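Local coordinates for rutinosidase (Aspergillus niger, PDB 6I1A), which releases rutinose from flavonoid glycosides as a secreted glycoside hydrolase of family 5, and may also act on beta-1,3-glucans, at residues T188-N193 and M240-F245; Y247-E252 and S292-F297; L261-H266 and F297-G302. All coordinates share one frame; numbering follows the deposited sequence.

Interaction 1. Residues T188-N193 and M240-F245; sequences TLEPIN and MFQGSF. With EDO (1,2-ethanediol), chain H.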
loop_
_atom_site.group_PDB
_atom_site.type_symbol
_atom_site.label_atom_id
_atom_site.label_comp_id
_atom_site.label_asym_id
_atom_site.label_seq_id
_atom_site.Cartn_x
_atom_site.Cartn_y
_atom_site.Cartn_z
ATOM N N THR A 188 -8.837 23.307 -18.183
ATOM C CA THR A 188 -7.622 22.887 -17.482
ATOM C C THR A 188 -6.881 21.917 -18.385
ATOM O O THR A 188 -7.483 21.036 -18.978
ATOM C CB THR A 188 -7.924 22.306 -16.098
ATOM O OG1 THR A 188 -8.384 23.360 -15.258
ATOM C CG2 THR A 188 -6.787 21.569 -15.469
ATOM N N LEU A 189 -5.554 22.065 -18.493
ATOM C CA LEU A 189 -4.730 21.217 -19.361
ATOM C C LEU A 189 -4.019 20.146 -18.531
ATOM O O LEU A 189 -3.258 20.476 -17.587
ATOM C CB LEU A 189 -3.688 22.126 -20.050
ATOM C CG LEU A 189 -2.934 21.533 -21.211
ATOM C CD1 LEU A 189 -2.334 22.659 -22.124
ATOM C CD2 LEU A 189 -1.823 20.698 -20.744
ATOM N N GLU A 190 -4.248 18.882 -18.867
ATOM C CA GLU A 190 -3.620 17.739 -18.191
ATOM C C GLU A 190 -2.715 16.996 -19.167
ATOM O O GLU A 190 -3.191 16.282 -20.069
ATOM C CB GLU A 190 -4.679 16.760 -17.664
ATOM C CG GLU A 190 -4.063 15.656 -16.836
ATOM C CD GLU A 190 -5.049 14.860 -16.030
ATOM O OE1 GLU A 190 -6.217 14.710 -16.446
ATOM O OE2 GLU A 190 -4.661 14.448 -14.902
ATOM N N PRO A 191 -1.377 17.208 -19.073
ATOM C CA PRO A 191 -0.485 16.778 -20.158
ATOM C C PRO A 191 0.090 15.364 -20.090
ATOM O O PRO A 191 0.829 14.950 -20.983
ATOM C CB PRO A 191 0.658 17.814 -19.987
ATOM C CG PRO A 191 0.749 18.034 -18.526
ATOM C CD PRO A 191 -0.726 18.106 -18.125
ATOM N N ILE A 192 -0.268 14.620 -19.043
ATOM C CA ILE A 192 0.151 13.204 -18.971
ATOM C C ILE A 192 -0.848 12.469 -18.079
ATOM O O ILE A 192 -1.504 13.107 -17.230
ATOM C CB ILE A 192 1.611 13.066 -18.451
ATOM C CG1 ILE A 192 2.247 11.711 -18.824
ATOM C CG2 ILE A 192 1.721 13.347 -16.970
ATOM C CD1 ILE A 192 3.786 11.750 -18.746
ATOM N N ASN A 193 -0.905 11.147 -18.266
ATOM C CA ASN A 193 -1.797 10.281 -17.459
ATOM C C ASN A 193 -1.066 9.015 -17.085
ATOM O O ASN A 193 -0.579 8.286 -17.973
ATOM C CB ASN A 193 -3.035 9.940 -18.266
ATOM C CG ASN A 193 -3.981 9.082 -17.454
ATOM O OD1 ASN A 193 -4.680 9.605 -16.591
ATOM N ND2 ASN A 193 -4.003 7.771 -17.730
ATOM N N MET A 240 -2.891 20.510 -14.756
ATOM C CA MET A 240 -3.219 19.398 -13.866
ATOM C C MET A 240 -2.190 18.277 -14.064
ATOM O O MET A 240 -2.054 17.715 -15.188
ATOM C CB MET A 240 -4.620 18.909 -14.194
ATOM C CG MET A 240 -5.036 17.694 -13.358
ATOM S SD MET A 240 -6.817 17.320 -13.456
ATOM C CE MET A 240 -7.488 18.613 -12.432
ATOM N N PHE A 241 -1.448 18.022 -13.011
ATOM C CA PHE A 241 -0.343 17.054 -12.976
ATOM C C PHE A 241 -0.836 15.743 -12.370
ATOM O O PHE A 241 -1.151 15.705 -11.158
ATOM C CB PHE A 241 0.834 17.628 -12.201
ATOM C CG PHE A 241 2.035 16.734 -12.120
ATOM C CD1 PHE A 241 2.241 15.677 -13.007
ATOM C CD2 PHE A 241 2.990 16.983 -11.154
ATOM C CE1 PHE A 241 3.350 14.840 -12.880
ATOM C CE2 PHE A 241 4.106 16.163 -11.054
ATOM C CZ PHE A 241 4.284 15.093 -11.891
ATOM N N GLN A 242 -0.916 14.707 -13.210
ATOM C CA GLN A 242 -1.200 13.326 -12.767
ATOM C C GLN A 242 0.154 12.663 -12.487
ATOM O O GLN A 242 0.807 12.178 -13.427
ATOM C CB GLN A 242 -2.011 12.611 -13.841
ATOM C CG GLN A 242 -2.846 11.452 -13.348
ATOM C CD GLN A 242 -2.022 10.423 -12.602
ATOM O OE1 GLN A 242 -1.243 9.688 -13.220
ATOM N NE2 GLN A 242 -2.141 10.381 -11.268
ATOM N N GLY A 243 0.607 12.728 -11.227
ATOM C CA GLY A 243 1.941 12.261 -10.850
ATOM C C GLY A 243 1.981 10.785 -10.558
ATOM O O GLY A 243 2.534 10.353 -9.540
ATOM N N SER A 244 1.460 9.976 -11.469
ATOM C CA SER A 244 1.450 8.506 -11.326
ATOM C C SER A 244 0.696 8.187 -10.029
ATOM O O SER A 244 -0.307 8.817 -9.713
ATOM C CB SER A 244 2.862 7.946 -11.411
ATOM O OG SER A 244 2.872 6.534 -11.587
ATOM N N PHE A 245 1.208 7.246 -9.249
ATOM C CA PHE A 245 0.596 6.803 -7.980
ATOM C C PHE A 245 1.520 7.153 -6.851
ATOM O O PHE A 245 1.371 6.580 -5.767
ATOM C CB PHE A 245 0.252 5.314 -8.048
ATOM C CG PHE A 245 -0.568 4.948 -9.255
ATOM C CD1 PHE A 245 -1.932 5.254 -9.298
ATOM C CD2 PHE A 245 0.029 4.385 -10.352
ATOM C CE1 PHE A 245 -2.659 4.942 -10.456
ATOM C CE2 PHE A 245 -0.679 4.082 -11.490
ATOM C CZ PHE A 245 -2.011 4.365 -11.544
HETATM C C1 EDO H . 0.359 13.113 -7.072
HETATM O O1 EDO H . 1.404 12.189 -7.056
HETATM C C2 EDO H . -0.738 12.551 -7.876
HETATM O O2 EDO H . -1.003 13.327 -8.940
HETATM O O HOH W 1 -0.694 15.424 -15.952
#
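Within the TIM barrel of this family 5 enzyme, two neighbouring parallel strands meet directly where M240 N donates to L189 O (2.9 Å, a nearly straight 169°). Beyond that bond the backbones part, and a water takes over. It donates to I192 O and M240 O and accepts from Q242 N, so three backbone groups are satisfied at 2.8 Å each from this one oxygen. E190 spans the gap, extended, with CG anti to the backbone N (chi1 -174°). Its CG lies 3.3 Å from M240 O. Its carboxylate crosses M240 at a slant, OE2 3.6 Å from M240 CG and 3.4 Å from Q242 CB. The other oxygen, OE1, forms a salt bridge with R92. At the start of the segments T188 CG2 packs on M240 CB. N193 leads into E194 in the Asn-Glu-Pro sequence familiar from family 5, and E194 N donates to Q242 OE1. On the other half of that amide, Q242 NE2 donates to S244 O at 2.9 Å, close to the amide plane, and also to D264 O. At the inverse gamma turn, G243 N donates to O2 of an ethanediol, probably from the crystallisation liquor, 2.9 Å away.

Interaction 2. Residues Y247-E252 and S292-F297; sequences YPQYWE and SGTGKF. With EDO (1,2-ethanediol), chain P.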
loop_
_atom_site.group_PDB
_atom_site.type_symbol
_atom_site.label_atom_id
_atom_site.label_comp_id
_atom_site.label_asym_id
_atom_site.label_seq_id
_atom_site.Cartn_x
_atom_site.Cartn_y
_atom_site.Cartn_z
ATOM N N TYR A 247 2.483 9.594 -3.762
ATOM C CA TYR A 247 1.738 10.569 -2.922
ATOM C C TYR A 247 2.042 11.972 -3.426
ATOM O O TYR A 247 3.148 12.229 -3.880
ATOM C CB TYR A 247 2.152 10.303 -1.493
ATOM C CG TYR A 247 1.782 8.882 -1.130
ATOM C CD1 TYR A 247 0.791 8.186 -1.851
ATOM C CD2 TYR A 247 2.578 8.157 -0.305
ATOM C CE1 TYR A 247 0.524 6.835 -1.611
ATOM C CE2 TYR A 247 2.289 6.835 -0.007
ATOM C CZ TYR A 247 1.264 6.169 -0.644
ATOM O OH TYR A 247 1.098 4.825 -0.382
ATOM N N PRO A 248 1.065 12.923 -3.423
ATOM C CA PRO A 248 1.337 14.281 -3.864
ATOM C C PRO A 248 2.557 14.854 -3.159
ATOM O O PRO A 248 3.292 15.625 -3.776
ATOM C CB PRO A 248 0.040 15.049 -3.525
ATOM C CG PRO A 248 -1.038 13.966 -3.589
ATOM C CD PRO A 248 -0.361 12.728 -3.081
ATOM N N GLN A 249 2.758 14.530 -1.868
ATOM C CA GLN A 249 3.911 14.979 -1.081
ATOM C C GLN A 249 5.229 14.716 -1.805
ATOM O O GLN A 249 6.209 15.445 -1.637
ATOM C CB GLN A 249 3.953 14.252 0.284
ATOM C CG GLN A 249 2.605 14.097 1.020
ATOM C CD GLN A 249 1.588 13.049 0.633
ATOM O OE1 GLN A 249 0.671 13.279 -0.147
ATOM N NE2 GLN A 249 1.477 11.945 1.390
ATOM N N TYR A 250 5.308 13.640 -2.612
ATOM C CA TYR A 250 6.520 13.277 -3.348
ATOM C C TYR A 250 6.924 14.394 -4.278
ATOM O O TYR A 250 8.141 14.589 -4.520
ATOM C CB TYR A 250 6.309 11.983 -4.139
ATOM C CG TYR A 250 7.459 11.521 -4.976
ATOM C CD1 TYR A 250 8.403 10.658 -4.474
ATOM C CD2 TYR A 250 7.566 11.855 -6.335
ATOM C CE1 TYR A 250 9.467 10.230 -5.245
ATOM C CE2 TYR A 250 8.581 11.390 -7.119
ATOM C CZ TYR A 250 9.569 10.618 -6.567
ATOM O OH TYR A 250 10.540 10.172 -7.386
ATOM N N TRP A 251 5.943 15.060 -4.898
ATOM C CA TRP A 251 6.214 16.048 -5.957
ATOM C C TRP A 251 6.180 17.491 -5.435
ATOM O O TRP A 251 6.590 18.387 -6.136
ATOM C CB TRP A 251 5.158 15.937 -7.080
ATOM C CG TRP A 251 5.019 14.590 -7.712
ATOM C CD1 TRP A 251 4.020 13.682 -7.540
ATOM C CD2 TRP A 251 5.846 14.061 -8.759
ATOM N NE1 TRP A 251 4.219 12.587 -8.359
ATOM C CE2 TRP A 251 5.317 12.812 -9.132
ATOM C CE3 TRP A 251 7.033 14.526 -9.346
ATOM C CZ2 TRP A 251 5.905 12.027 -10.114
ATOM C CZ3 TRP A 251 7.594 13.741 -10.327
ATOM C CH2 TRP A 251 7.047 12.521 -10.707
ATOM N N GLU A 252 5.607 17.707 -4.263
ATOM C CA GLU A 252 5.365 19.085 -3.710
ATOM C C GLU A 252 6.612 19.979 -3.721
ATOM O O GLU A 252 6.441 21.183 -4.095
ATOM C CB GLU A 252 4.861 18.986 -2.257
ATOM C CG GLU A 252 3.404 18.705 -2.222
ATOM C CD GLU A 252 2.871 18.586 -0.802
ATOM O OE1 GLU A 252 3.607 18.907 0.131
ATOM O OE2 GLU A 252 1.708 18.242 -0.681
ATOM N N SER A 292 -3.672 13.110 0.030
ATOM C CA SER A 292 -4.178 14.437 -0.413
ATOM C C SER A 292 -3.099 15.526 -0.299
ATOM O O SER A 292 -3.483 16.677 -0.451
ATOM C CB SER A 292 -5.395 14.822 0.309
ATOM O OG SER A 292 -6.442 13.852 0.158
ATOM N N GLY A 293 -1.851 15.143 -0.089
ATOM C CA GLY A 293 -0.771 16.144 0.050
ATOM C C GLY A 293 -0.831 16.896 1.361
ATOM O O GLY A 293 -1.636 16.564 2.244
ATOM N N THR A 294 0.026 17.912 1.505
ATOM C CA THR A 294 0.144 18.699 2.760
ATOM C C THR A 294 -0.668 19.976 2.657
ATOM O O THR A 294 -0.733 20.728 3.690
ATOM C CB THR A 294 1.602 19.079 3.043
ATOM O OG1 THR A 294 1.998 19.951 1.976
ATOM C CG2 THR A 294 2.469 17.866 3.262
ATOM N N GLY A 295 -1.337 20.263 1.557
ATOM C CA GLY A 295 -2.029 21.518 1.288
ATOM C C GLY A 295 -1.216 22.528 0.476
ATOM O O GLY A 295 -1.744 23.596 0.128
ATOM N N LYS A 296 0.011 22.173 0.091
ATOM C CA LYS A 296 0.830 23.138 -0.665
ATOM C C LYS A 296 0.113 23.465 -1.981
ATOM O O LYS A 296 0.061 24.609 -2.406
ATOM C CB LYS A 296 2.222 22.603 -0.967
ATOM C CG LYS A 296 3.098 23.616 -1.676
ATOM C CD LYS A 296 4.498 23.152 -1.832
ATOM C CE LYS A 296 5.372 24.206 -2.502
ATOM N NZ LYS A 296 6.764 23.700 -2.723
ATOM N N PHE A 297 -0.350 22.408 -2.695
ATOM C CA PHE A 297 -1.178 22.527 -3.897
ATOM C C PHE A 297 -2.542 21.836 -3.725
ATOM O O PHE A 297 -2.688 20.886 -2.961
ATOM C CB PHE A 297 -0.454 21.875 -5.078
ATOM C CG PHE A 297 0.846 22.586 -5.439
ATOM C CD1 PHE A 297 0.780 23.775 -6.122
ATOM C CD2 PHE A 297 2.062 22.046 -5.076
ATOM C CE1 PHE A 297 1.946 24.473 -6.405
ATOM C CE2 PHE A 297 3.245 22.739 -5.379
ATOM C CZ PHE A 297 3.165 23.931 -6.037
HETATM C C1 EDO P . 1.353 8.831 3.747
HETATM O O1 EDO P . 0.614 10.054 3.998
HETATM C C2 EDO P . 2.804 9.143 3.717
HETATM O O2 EDO P . 3.111 10.424 3.149
HETATM O O HOH W 2 0.200 19.529 -2.418
#
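With chi1 at -82° and the chain straight beyond CG, E252 sends its carboxylate to T294, whose OG1 stands between its own backbone N and carbonyl carbon (chi1 65°). The result is a two-pronged grip. T294 OG1 donates to E252 OE1 at 2.7 Å, from the syn side but tilted out of the carboxylate plane, while T294 N reaches the syn lone pair of E252 OE2 at 2.8 Å with an almost linear 169° approach. Two bonds from a single residue should fix the rotation of the carboxylate. A water extends the network, lying 2.6 Å from E252 OE2 and accepting from F297 N at 2.9 Å. The backbone of E252 is held as well: the fully extended K296 brings NZ to within 2.9 Å of E252 O, arriving above the carbonyl plane, and the same ammonium donates to F255 O. The edge of the F297 ring approaches this carbonyl too. At the other end, Q249 OE1 takes a weak, bent bond from G293 N (3.1 Å), and P248 packs its ring on the glycine backbone. Y247 and Q249 also pack against Y283 and E282 of the second subunit. The contact thus ties the short helix 248-252 to the loop between helix 280-290 and strand 299-308, while P248 rests on F263 and T265 of strand 261-269.

Interaction 3. Residues L261-H266 and F297-G302; sequences LVFDTH and FPVFVG. With EDO (1,2-ethanediol), chain H; EDO (1,2-ethanediol), chain J.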
loop_
_atom_site.group_PDB
_atom_site.type_symbol
_atom_site.label_atom_id
_atom_site.label_comp_id
_atom_site.label_asym_id
_atom_site.label_seq_id
_atom_site.Cartn_x
_atom_site.Cartn_y
_atom_site.Cartn_z
ATOM N N LEU A 261 -0.966 25.154 -10.555
ATOM C CA LEU A 261 -0.866 23.688 -10.643
ATOM C C LEU A 261 -1.907 23.068 -9.718
ATOM O O LEU A 261 -2.122 23.574 -8.599
ATOM C CB LEU A 261 0.520 23.308 -10.147
ATOM C CG LEU A 261 0.904 21.843 -10.248
ATOM C CD1 LEU A 261 1.190 21.486 -11.677
ATOM C CD2 LEU A 261 2.143 21.642 -9.370
ATOM N N VAL A 262 -2.468 21.967 -10.173
ATOM C CA VAL A 262 -3.358 21.112 -9.359
ATOM C C VAL A 262 -2.945 19.677 -9.613
ATOM O O VAL A 262 -2.643 19.307 -10.762
ATOM C CB VAL A 262 -4.826 21.388 -9.733
ATOM C CG1 VAL A 262 -5.128 21.212 -11.210
ATOM C CG2 VAL A 262 -5.806 20.528 -8.904
ATOM N N PHE A 263 -2.951 18.847 -8.587
ATOM C CA PHE A 263 -2.672 17.423 -8.761
ATOM C C PHE A 263 -3.941 16.651 -9.121
ATOM O O PHE A 263 -5.003 16.985 -8.599
ATOM C CB PHE A 263 -2.075 16.833 -7.491
ATOM C CG PHE A 263 -0.681 17.279 -7.201
ATOM C CD1 PHE A 263 0.360 16.763 -7.935
ATOM C CD2 PHE A 263 -0.415 18.012 -6.055
ATOM C CE1 PHE A 263 1.672 17.121 -7.655
ATOM C CE2 PHE A 263 0.893 18.379 -5.756
ATOM C CZ PHE A 263 1.937 17.899 -6.559
ATOM N N ASP A 264 -3.782 15.636 -9.944
ATOM C CA ASP A 264 -4.876 14.680 -10.263
ATOM C C ASP A 264 -4.500 13.352 -9.636
ATOM O O ASP A 264 -3.497 12.703 -10.045
ATOM C CB ASP A 264 -4.989 14.512 -11.761
ATOM C CG ASP A 264 -5.947 13.426 -12.207
ATOM O OD1 ASP A 264 -6.647 12.899 -11.318
ATOM O OD2 ASP A 264 -6.066 13.112 -13.440
ATOM N N THR A 265 -5.213 12.936 -8.597
ATOM C CA THR A 265 -5.023 11.624 -7.987
ATOM C C THR A 265 -6.051 10.621 -8.488
ATOM O O THR A 265 -7.184 11.016 -8.776
ATOM C CB THR A 265 -5.057 11.702 -6.461
ATOM O OG1 THR A 265 -6.297 12.323 -6.089
ATOM C CG2 THR A 265 -3.859 12.449 -5.907
ATOM N N HIS A 266 -5.615 9.391 -8.679
ATOM C CA HIS A 266 -6.518 8.329 -9.183
ATOM C C HIS A 266 -6.623 7.273 -8.099
ATOM O O HIS A 266 -5.601 6.733 -7.685
ATOM C CB HIS A 266 -5.960 7.686 -10.462
ATOM C CG HIS A 266 -5.962 8.595 -11.626
ATOM N ND1 HIS A 266 -5.523 8.185 -12.889
ATOM C CD2 HIS A 266 -6.359 9.872 -11.758
ATOM C CE1 HIS A 266 -5.642 9.209 -13.733
ATOM N NE2 HIS A 266 -6.137 10.285 -13.070
ATOM N N PHE A 297 -0.350 22.408 -2.695
ATOM C CA PHE A 297 -1.178 22.527 -3.897
ATOM C C PHE A 297 -2.542 21.836 -3.725
ATOM O O PHE A 297 -2.688 20.886 -2.961
ATOM C CB PHE A 297 -0.454 21.875 -5.078
ATOM C CG PHE A 297 0.846 22.586 -5.439
ATOM C CD1 PHE A 297 0.780 23.775 -6.122
ATOM C CD2 PHE A 297 2.062 22.046 -5.076
ATOM C CE1 PHE A 297 1.946 24.473 -6.405
ATOM C CE2 PHE A 297 3.245 22.739 -5.379
ATOM C CZ PHE A 297 3.165 23.931 -6.037
ATOM N N PRO A 298 -3.520 22.298 -4.520
ATOM C CA PRO A 298 -4.836 21.667 -4.502
ATOM C C PRO A 298 -4.750 20.306 -5.203
ATOM O O PRO A 298 -3.874 20.051 -6.056
ATOM C CB PRO A 298 -5.744 22.615 -5.229
ATOM C CG PRO A 298 -4.798 23.414 -6.143
ATOM C CD PRO A 298 -3.515 23.475 -5.370
ATOM N N VAL A 299 -5.696 19.415 -4.850
ATOM C CA VAL A 299 -5.818 18.049 -5.373
ATOM C C VAL A 299 -7.236 17.866 -5.910
ATOM O O VAL A 299 -8.196 18.288 -5.292
ATOM C CB VAL A 299 -5.500 17.020 -4.286
ATOM C CG1 VAL A 299 -5.789 15.567 -4.715
ATOM C CG2 VAL A 299 -4.044 17.167 -3.849
ATOM N N PHE A 300 -7.342 17.200 -7.029
ATOM C CA PHE A 300 -8.628 16.752 -7.607
ATOM C C PHE A 300 -8.531 15.245 -7.867
ATOM O O PHE A 300 -7.529 14.801 -8.405
ATOM C CB PHE A 300 -8.882 17.498 -8.898
ATOM C CG PHE A 300 -10.201 17.258 -9.584
ATOM C CD1 PHE A 300 -11.368 17.786 -9.043
ATOM C CD2 PHE A 300 -10.306 16.507 -10.743
ATOM C CE1 PHE A 300 -12.606 17.576 -9.658
ATOM C CE2 PHE A 300 -11.524 16.285 -11.363
ATOM C CZ PHE A 300 -12.660 16.861 -10.831
ATOM N N VAL A 301 -9.554 14.474 -7.495
ATOM C CA VAL A 301 -9.529 13.015 -7.656
ATOM C C VAL A 301 -10.069 12.749 -9.048
ATOM O O VAL A 301 -11.295 12.555 -9.246
ATOM C CB VAL A 301 -10.296 12.292 -6.540
ATOM C CG1 VAL A 301 -10.286 10.797 -6.780
ATOM C CG2 VAL A 301 -9.659 12.622 -5.212
ATOM N N GLY A 302 -9.210 12.843 -10.063
ATOM C CA GLY A 302 -9.690 12.807 -11.450
ATOM C C GLY A 302 -10.190 11.474 -11.952
ATOM O O GLY A 302 -10.810 11.471 -13.050
HETATM C C1 EDO H . 0.359 13.113 -7.072
HETATM O O1 EDO H . 1.404 12.189 -7.056
HETATM C C2 EDO H . -0.738 12.551 -7.876
HETATM O O2 EDO H . -1.003 13.327 -8.940
HETATM C C1 EDO J . -3.812 26.593 -8.385
HETATM O O1 EDO J . -2.712 26.106 -7.734
HETATM C C2 EDO J . -3.827 28.115 -8.426
HETATM O O2 EDO J . -3.947 28.730 -7.130
#
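F263 lies at the tightly packed centre of this parallel strand pair, which belongs to a beta-alpha-beta unit of the barrel: strand 261-269, helix 280-290 and strand 299-308. Its N donates to P298 O at 3.0 Å, and its O receives F300 N at 2.8 Å in a nearly straight bond. T265 N then closes on F300 O at 3.0 Å, giving the alternating bonding of parallel strands. F263 CE2 lies 3.8 Å from F297 CB, the two rings forming an oblique pair with their planes at 84°. V262 CG2 lies 3.5 Å from P298 O.

Both ends are more loosely bonded. At the start of the strands the link is through side chains: L261 CD2 sits 4.0 Å above the F297 ring centroid, only 5° off the normal, a clear CH-pi contact. An ethanediol there donates through O1 to L261 O and lies at the edge of the same ring. At the far end a side-chain bond appears, G302 N to D264 OD1, which is weak and bent. G302, without a side chain, lets its CA come 3.0 Å from D264 OD1.

D264 CG is anti to the backbone N (chi1 172°), which carries the carboxylate to both G302 and H266. H266 NE2 donates to D264 OD2 at 2.9 Å, from above the carboxylate plane, and the same oxygen forms a salt bridge with R92. With H266 ND1 bonded to E194 OE2, the imidazole is held through both nitrogens, consistent with D264 helping to orient H266 beside E194.

In the fold
Interactions 1 and 3, with centres about 8 Å apart, are joined by F241 N bonding to V262 O (2.9 Å), which places strand 239-241 beside strand 261-269. Their acids also converge: E190 OE2 and D264 OD2 are 2.4 Å apart, unusually close for two acids, with R92 salt-bridged to both residues. N193, Q242 and H266 gather around E194 at the C-terminal end of these strands, where family 5 barrels carry their active site. One ethanediol bonds both G243 N and D264 O. Interaction 2 lies farther out, its centre about 14 Å from that of interaction 1; W251 NE1 to G243 O (3.0 Å) joins those two, while interactions 2 and 3, centres about 9 Å apart, share F297.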